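Local coordinates for UDP-glucose 4-epimerase (Brucella ovis, PDB 4WOK), which probably interconverts UDP-glucose and UDP-galactose, using a tightly bound NAD to oxidise and re-reduce the sugar at C4, at residues Asn13-Thr27 / Thr71-Ala84. The protein carries 2 engineered substitutions. Sequence-based numbering, arbitrary orientation.
Sequences NVLVVGGAGFIGSHT and TMEKYAPVAVIHFA. Engineered in segment 71-84: Ala76 (natural residue Val). With NAD (nicotinamide-adenine-dinucleotide), chain B.
Phe83 lies flat against the first turn of helix 22-33, with Gly24 CA over one face of its ring, offset toward the rim and 3.9 Å from the centroid in a CH-pi contact. Without a side chain, Gly24 passes close to Gly18 O and rests its CA on the ring. Ile23 crosses the ring at about a right angle and brings its CG2 branch to within 3.5 Å of CE1, while Val16 CG1 meets the ring edge in plane. Thr27 OG1 approaches CZ obliquely; its hydroxyl donates to Ile23 O, on the face of that carbonyl opposite Thr27 N. His243 of helix 236-251 also meets the Phe83 ring.

On the same side of the sheet, Ile81 sends CD1 between Val14 CG1 and Thr27 CG2. On the other side, Val17 has CG1 anti to the backbone N (chi1 -178°), which sets that methyl 3.6 Å from Ala84 CB and leaves CG2 for Val80 CG1. These contacts join the adjacent parallel strands 13-17 and 79-82 at the centre of a Rossmann fold, where Ala79, Leu15, Ile81, Val17 and Phe83 follow one another in backbone hydrogen bonding. The glycine-rich turn, whose Gly18, Gly21 and Gly24 fit the GxxGxxG spacing of extended short-chain dehydrogenases, then leads into the helix, whose Phe22 N and Ile23 N donate to NAD phosphate oxygens O2A and O1N; Ala84 CB packs against the adenine.

Farther from the cofactor, Leu15 spreads its two methyls over helix 65-75: CD1 reaches Thr71 CG2 and CD2 reaches Met72 CE, 4.0 Å away. At the helix end, Asn13 ND2 donates to Tyr75 O at 2.9 Å, nearly straight (171°), on a lone pair in the carbonyl plane. Its amide stands 79° from the Tyr75 ring, with ND2 at the ring edge, and the tyrosine hydroxyl bonds to Asp56.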
loop_
_atom_site.group_PDB
_atom_site.type_symbol
_atom_site.label_atom_id
_atom_site.label_comp_id
_atom_site.label_asym_id
_atom_site.label_seq_id
_atom_site.Cartn_x
_atom_site.Cartn_y
_atom_site.Cartn_z
ATOM N N ASN A 13 9.804 -16.763 -11.819
ATOM C CA ASN A 13 8.856 -16.745 -10.684
ATOM C C ASN A 13 9.120 -15.548 -9.777
ATOM O O ASN A 13 10.270 -15.276 -9.416
ATOM C CB ASN A 13 8.943 -18.035 -9.862
ATOM C CG ASN A 13 8.456 -19.251 -10.619
ATOM O OD1 ASN A 13 7.513 -19.173 -11.413
ATOM N ND2 ASN A 13 9.098 -20.393 -10.373
ATOM N N VAL A 14 8.060 -14.838 -9.408
ATOM C CA VAL A 14 8.160 -13.761 -8.443
ATOM C C VAL A 14 7.184 -14.080 -7.327
ATOM O O VAL A 14 6.005 -14.304 -7.572
ATOM C CB VAL A 14 7.862 -12.388 -9.082
ATOM C CG1 VAL A 14 7.770 -11.293 -8.020
ATOM C CG2 VAL A 14 8.966 -12.050 -10.096
ATOM N N LEU A 15 7.694 -14.181 -6.105
ATOM C CA LEU A 15 6.852 -14.541 -4.977
ATOM C C LEU A 15 6.159 -13.285 -4.439
ATOM O O LEU A 15 6.808 -12.342 -3.987
ATOM C CB LEU A 15 7.670 -15.217 -3.876
ATOM C CG LEU A 15 6.845 -15.741 -2.698
ATOM C CD1 LEU A 15 6.031 -16.952 -3.161
ATOM C CD2 LEU A 15 7.782 -16.109 -1.547
ATOM N N VAL A 16 4.840 -13.274 -4.512
ATOM C CA VAL A 16 4.070 -12.125 -4.057
ATOM C C VAL A 16 3.391 -12.496 -2.753
ATOM O O VAL A 16 2.332 -13.129 -2.723
ATOM C CB VAL A 16 3.040 -11.680 -5.100
ATOM C CG1 VAL A 16 2.388 -10.377 -4.664
ATOM C CG2 VAL A 16 3.720 -11.503 -6.478
ATOM N N VAL A 17 4.042 -12.112 -1.668
ATOM C CA VAL A 17 3.577 -12.413 -0.339
ATOM C C VAL A 17 2.493 -11.393 0.039
ATOM O O VAL A 17 2.729 -10.198 -0.027
ATOM C CB VAL A 17 4.760 -12.385 0.638
ATOM C CG1 VAL A 17 4.300 -12.752 2.005
ATOM C CG2 VAL A 17 5.838 -13.381 0.177
ATOM N N GLY A 18 1.307 -11.859 0.413
ATOM C CA GLY A 18 0.168 -10.958 0.561
ATOM C C GLY A 18 -0.493 -10.686 -0.786
ATOM O O GLY A 18 -1.270 -9.737 -0.940
ATOM N N GLY A 19 -0.198 -11.536 -1.767
ATOM C CA GLY A 19 -0.678 -11.355 -3.135
ATOM C C GLY A 19 -2.151 -11.622 -3.413
ATOM O O GLY A 19 -2.616 -11.458 -4.551
ATOM N N ALA A 20 -2.902 -12.021 -2.391
ATOM C CA ALA A 20 -4.353 -12.193 -2.537
ATOM C C ALA A 20 -5.117 -10.933 -2.115
ATOM O O ALA A 20 -6.353 -10.860 -2.230
ATOM C CB ALA A 20 -4.825 -13.402 -1.714
ATOM N N GLY A 21 -4.384 -9.946 -1.612
ATOM C CA GLY A 21 -4.995 -8.710 -1.137
ATOM C C GLY A 21 -5.145 -7.669 -2.238
ATOM O O GLY A 21 -4.937 -7.951 -3.412
ATOM N N PHE A 22 -5.507 -6.457 -1.844
ATOM C CA PHE A 22 -5.791 -5.369 -2.781
ATOM C C PHE A 22 -4.562 -4.999 -3.641
ATOM O O PHE A 22 -4.546 -5.207 -4.865
ATOM C CB PHE A 22 -6.303 -4.166 -1.978
ATOM C CG PHE A 22 -6.526 -2.909 -2.789
ATOM C CD1 PHE A 22 -7.160 -2.952 -4.027
ATOM C CD2 PHE A 22 -6.139 -1.674 -2.280
ATOM C CE1 PHE A 22 -7.367 -1.780 -4.766
ATOM C CE2 PHE A 22 -6.347 -0.512 -3.001
ATOM C CZ PHE A 22 -6.966 -0.559 -4.244
ATOM N N ILE A 23 -3.519 -4.468 -3.022
ATOM C CA ILE A 23 -2.360 -4.037 -3.806
ATOM C C ILE A 23 -1.575 -5.233 -4.384
ATOM O O ILE A 23 -1.047 -5.157 -5.501
ATOM C CB ILE A 23 -1.431 -3.156 -2.942
ATOM C CG1 ILE A 23 -2.236 -1.994 -2.345
ATOM C CG2 ILE A 23 -0.293 -2.609 -3.752
ATOM C CD1 ILE A 23 -1.464 -1.205 -1.289
ATOM N N GLY A 24 -1.494 -6.320 -3.621
ATOM C CA GLY A 24 -0.741 -7.501 -4.036
ATOM C C GLY A 24 -1.350 -8.155 -5.269
ATOM O O GLY A 24 -0.629 -8.577 -6.159
ATOM N N SER A 25 -2.678 -8.247 -5.325
ATOM C CA SER A 25 -3.327 -8.867 -6.478
ATOM C C SER A 25 -3.143 -8.000 -7.719
ATOM O O SER A 25 -2.899 -8.529 -8.810
ATOM C CB SER A 25 -4.823 -9.129 -6.223
ATOM O OG SER A 25 -5.547 -7.923 -5.974
ATOM N N HIS A 26 -3.235 -6.676 -7.570
ATOM C CA HIS A 26 -2.965 -5.795 -8.712
ATOM C C HIS A 26 -1.525 -5.947 -9.210
ATOM O O HIS A 26 -1.242 -5.850 -10.418
ATOM C CB HIS A 26 -3.236 -4.333 -8.353
ATOM C CG HIS A 26 -4.689 -3.966 -8.382
ATOM N ND1 HIS A 26 -5.543 -4.239 -7.339
ATOM C CD2 HIS A 26 -5.433 -3.346 -9.333
ATOM C CE1 HIS A 26 -6.761 -3.807 -7.645
ATOM N NE2 HIS A 26 -6.718 -3.264 -8.847
ATOM N N THR A 27 -0.615 -6.169 -8.271
ATOM C CA THR A 27 0.795 -6.313 -8.614
ATOM C C THR A 27 1.048 -7.647 -9.309
ATOM O O THR A 27 1.824 -7.716 -10.267
ATOM C CB THR A 27 1.668 -6.178 -7.359
ATOM O OG1 THR A 27 1.464 -4.869 -6.809
ATOM C CG2 THR A 27 3.159 -6.389 -7.691
ATOM N N THR A 71 8.357 -23.155 0.050
ATOM C CA THR A 71 7.835 -22.455 -1.111
ATOM C C THR A 71 8.941 -21.784 -1.892
ATOM O O THR A 71 8.990 -21.877 -3.121
ATOM C CB THR A 71 6.798 -21.409 -0.693
ATOM O OG1 THR A 71 5.711 -22.073 -0.050
ATOM C CG2 THR A 71 6.273 -20.659 -1.917
ATOM N N MET A 72 9.834 -21.098 -1.190
ATOM C CA MET A 72 10.968 -20.476 -1.876
ATOM C C MET A 72 11.880 -21.504 -2.555
ATOM O O MET A 72 12.413 -21.256 -3.647
ATOM C CB MET A 72 11.761 -19.622 -0.894
ATOM C CG MET A 72 10.943 -18.440 -0.343
ATOM S SD MET A 72 11.975 -17.391 0.685
ATOM C CE MET A 72 10.758 -16.143 1.186
ATOM N N GLU A 73 12.046 -22.666 -1.930
ATOM C CA GLU A 73 12.869 -23.723 -2.534
ATOM C C GLU A 73 12.202 -24.289 -3.788
ATOM O O GLU A 73 12.862 -24.539 -4.808
ATOM C CB GLU A 73 13.152 -24.829 -1.506
ATOM C CG GLU A 73 14.018 -24.306 -0.364
ATOM C CD GLU A 73 14.420 -25.364 0.661
ATOM O OE1 GLU A 73 13.844 -26.475 0.673
ATOM O OE2 GLU A 73 15.337 -25.067 1.455
ATOM N N LYS A 74 10.891 -24.480 -3.731
ATOM C CA LYS A 74 10.175 -24.994 -4.894
ATOM C C LYS A 74 10.212 -24.016 -6.074
ATOM O O LYS A 74 10.440 -24.421 -7.215
ATOM C CB LYS A 74 8.726 -25.313 -4.529
ATOM C CG LYS A 74 7.886 -25.740 -5.722
ATOM C CD LYS A 74 6.467 -26.110 -5.308
ATOM C CE LYS A 74 5.657 -26.577 -6.517
ATOM N NZ LYS A 74 4.297 -27.051 -6.132
ATOM N N TYR A 75 9.987 -22.731 -5.804
ATOM C CA TYR A 75 9.793 -21.772 -6.890
ATOM C C TYR A 75 11.048 -20.974 -7.259
ATOM O O TYR A 75 11.080 -20.348 -8.322
ATOM C CB TYR A 75 8.652 -20.809 -6.546
ATOM C CG TYR A 75 7.290 -21.463 -6.608
ATOM C CD1 TYR A 75 6.643 -21.632 -7.818
ATOM C CD2 TYR A 75 6.665 -21.940 -5.453
ATOM C CE1 TYR A 75 5.408 -22.241 -7.889
ATOM C CE2 TYR A 75 5.427 -22.556 -5.515
ATOM C CZ TYR A 75 4.805 -22.695 -6.740
ATOM O OH TYR A 75 3.583 -23.308 -6.833
ATOM N N ALA A 76 12.077 -21.010 -6.409
ATOM C CA ALA A 76 13.316 -20.262 -6.656
ATOM C C ALA A 76 13.040 -18.864 -7.211
ATOM O O ALA A 76 13.517 -18.516 -8.301
ATOM C CB ALA A 76 14.238 -21.047 -7.634
ATOM N N PRO A 77 12.258 -18.059 -6.480
ATOM C CA PRO A 77 11.820 -16.787 -7.057
ATOM C C PRO A 77 12.968 -15.818 -7.282
ATOM O O PRO A 77 13.901 -15.787 -6.476
ATOM C CB PRO A 77 10.852 -16.239 -6.011
ATOM C CG PRO A 77 11.242 -16.888 -4.740
ATOM C CD PRO A 77 11.803 -18.230 -5.087
ATOM N N VAL A 78 12.898 -15.040 -8.359
ATOM C CA VAL A 78 13.937 -14.058 -8.649
ATOM C C VAL A 78 13.796 -12.829 -7.756
ATOM O O VAL A 78 14.719 -12.021 -7.648
ATOM C CB VAL A 78 13.906 -13.613 -10.122
ATOM C CG1 VAL A 78 13.985 -14.820 -11.035
ATOM C CG2 VAL A 78 12.641 -12.802 -10.396
ATOM N N ALA A 79 12.629 -12.676 -7.135
ATOM C CA ALA A 79 12.383 -11.593 -6.199
ATOM C C ALA A 79 11.194 -11.946 -5.321
ATOM O O ALA A 79 10.351 -12.768 -5.704
ATOM C CB ALA A 79 12.112 -10.278 -6.933
ATOM N N VAL A 80 11.124 -11.297 -4.161
ATOM C CA VAL A 80 10.006 -11.439 -3.235
ATOM C C VAL A 80 9.414 -10.048 -2.992
ATOM O O VAL A 80 10.141 -9.115 -2.668
ATOM C CB VAL A 80 10.452 -12.074 -1.897
ATOM C CG1 VAL A 80 9.283 -12.156 -0.892
ATOM C CG2 VAL A 80 11.049 -13.452 -2.144
ATOM N N ILE A 81 8.105 -9.906 -3.193
ATOM C CA ILE A 81 7.426 -8.656 -2.882
ATOM C C ILE A 81 6.551 -8.893 -1.648
ATOM O O ILE A 81 5.703 -9.785 -1.638
ATOM C CB ILE A 81 6.581 -8.160 -4.046
ATOM C CG1 ILE A 81 7.391 -8.227 -5.354
ATOM C CG2 ILE A 81 6.136 -6.728 -3.792
ATOM C CD1 ILE A 81 6.612 -7.739 -6.554
ATOM N N HIS A 82 6.774 -8.085 -0.621
ATOM C CA HIS A 82 6.201 -8.326 0.697
ATOM C C HIS A 82 5.072 -7.333 0.962
ATOM O O HIS A 82 5.322 -6.180 1.310
ATOM C CB HIS A 82 7.296 -8.217 1.757
ATOM C CG HIS A 82 6.807 -8.421 3.162
ATOM N ND1 HIS A 82 5.590 -8.998 3.447
ATOM C CD2 HIS A 82 7.391 -8.147 4.353
ATOM C CE1 HIS A 82 5.436 -9.057 4.766
ATOM N NE2 HIS A 82 6.507 -8.540 5.334
ATOM N N PHE A 83 3.835 -7.785 0.768
ATOM C CA PHE A 83 2.633 -7.003 1.089
ATOM C C PHE A 83 1.904 -7.513 2.336
ATOM O O PHE A 83 0.853 -6.989 2.698
ATOM C CB PHE A 83 1.607 -7.055 -0.046
ATOM C CG PHE A 83 2.056 -6.428 -1.339
ATOM C CD1 PHE A 83 2.081 -5.051 -1.485
ATOM C CD2 PHE A 83 2.393 -7.225 -2.429
ATOM C CE1 PHE A 83 2.469 -4.469 -2.709
ATOM C CE2 PHE A 83 2.775 -6.652 -3.639
ATOM C CZ PHE A 83 2.812 -5.275 -3.772
ATOM N N ALA A 84 2.418 -8.577 2.938
ATOM C CA ALA A 84 1.655 -9.321 3.930
ATOM C C ALA A 84 1.738 -8.637 5.288
ATOM O O ALA A 84 2.635 -8.883 6.075
ATOM C CB ALA A 84 2.163 -10.750 4.018
HETATM P PA NAD B . -4.789 -6.146 2.135
HETATM O O1A NAD B . -5.124 -6.575 3.550
HETATM O O2A NAD B . -5.771 -6.147 1.001
HETATM O O5B NAD B . -3.582 -7.281 1.625
HETATM C C5B NAD B . -2.907 -7.838 2.731
HETATM C C4B NAD B . -2.628 -9.305 2.311
HETATM O O4B NAD B . -1.694 -9.913 3.213
HETATM C C3B NAD B . -3.988 -9.995 2.472
HETATM O O3B NAD B . -4.212 -10.759 1.313
HETATM C C2B NAD B . -3.768 -10.881 3.724
HETATM O O2B NAD B . -4.509 -12.034 3.644
HETATM C C1B NAD B . -2.232 -11.191 3.603
HETATM N N9A NAD B . -1.610 -11.450 4.916
HETATM C C8A NAD B . -1.687 -10.686 6.101
HETATM N N7A NAD B . -0.963 -11.209 7.097
HETATM C C5A NAD B . -0.398 -12.362 6.537
HETATM C C6A NAD B . 0.455 -13.349 7.078
HETATM N N6A NAD B . 0.865 -13.272 8.388
HETATM N N1A NAD B . 0.870 -14.376 6.300
HETATM C C2A NAD B . 0.425 -14.415 5.002
HETATM N N3A NAD B . -0.402 -13.546 4.352
HETATM C C4A NAD B . -0.783 -12.520 5.175
HETATM O O3 NAD B . -4.005 -4.783 2.472
HETATM P PN NAD B . -3.433 -3.938 1.219
HETATM O O1N NAD B . -3.310 -4.600 -0.124
HETATM O O2N NAD B . -3.947 -2.563 1.465
HETATM O O5D NAD B . -1.815 -3.480 1.620
HETATM C C5D NAD B . -0.992 -4.532 1.746
HETATM C C4D NAD B . 0.397 -3.935 1.973
HETATM O O4D NAD B . 0.383 -2.509 1.554
HETATM C C3D NAD B . 0.705 -3.919 3.484
HETATM O O3D NAD B . 2.085 -4.074 3.587
HETATM C C2D NAD B . 0.286 -2.495 3.862
HETATM O O2D NAD B . 0.943 -1.972 4.947
HETATM C C1D NAD B . 0.879 -1.777 2.626
HETATM N N1N NAD B . 0.294 -0.344 2.570
HETATM C C2N NAD B . -1.037 -0.209 2.184
HETATM C C3N NAD B . -1.590 1.097 2.126
HETATM C C7N NAD B . -3.028 1.257 1.712
HETATM O O7N NAD B . -3.529 2.382 1.620
HETATM N N7N NAD B . -3.767 0.122 1.440
HETATM C C4N NAD B . -0.794 2.194 2.466
HETATM C C5N NAD B . 0.534 2.021 2.853
HETATM C C6N NAD B . 1.079 0.731 2.907
HETATM O O HOH W 1 12.230 -18.384 -10.789
#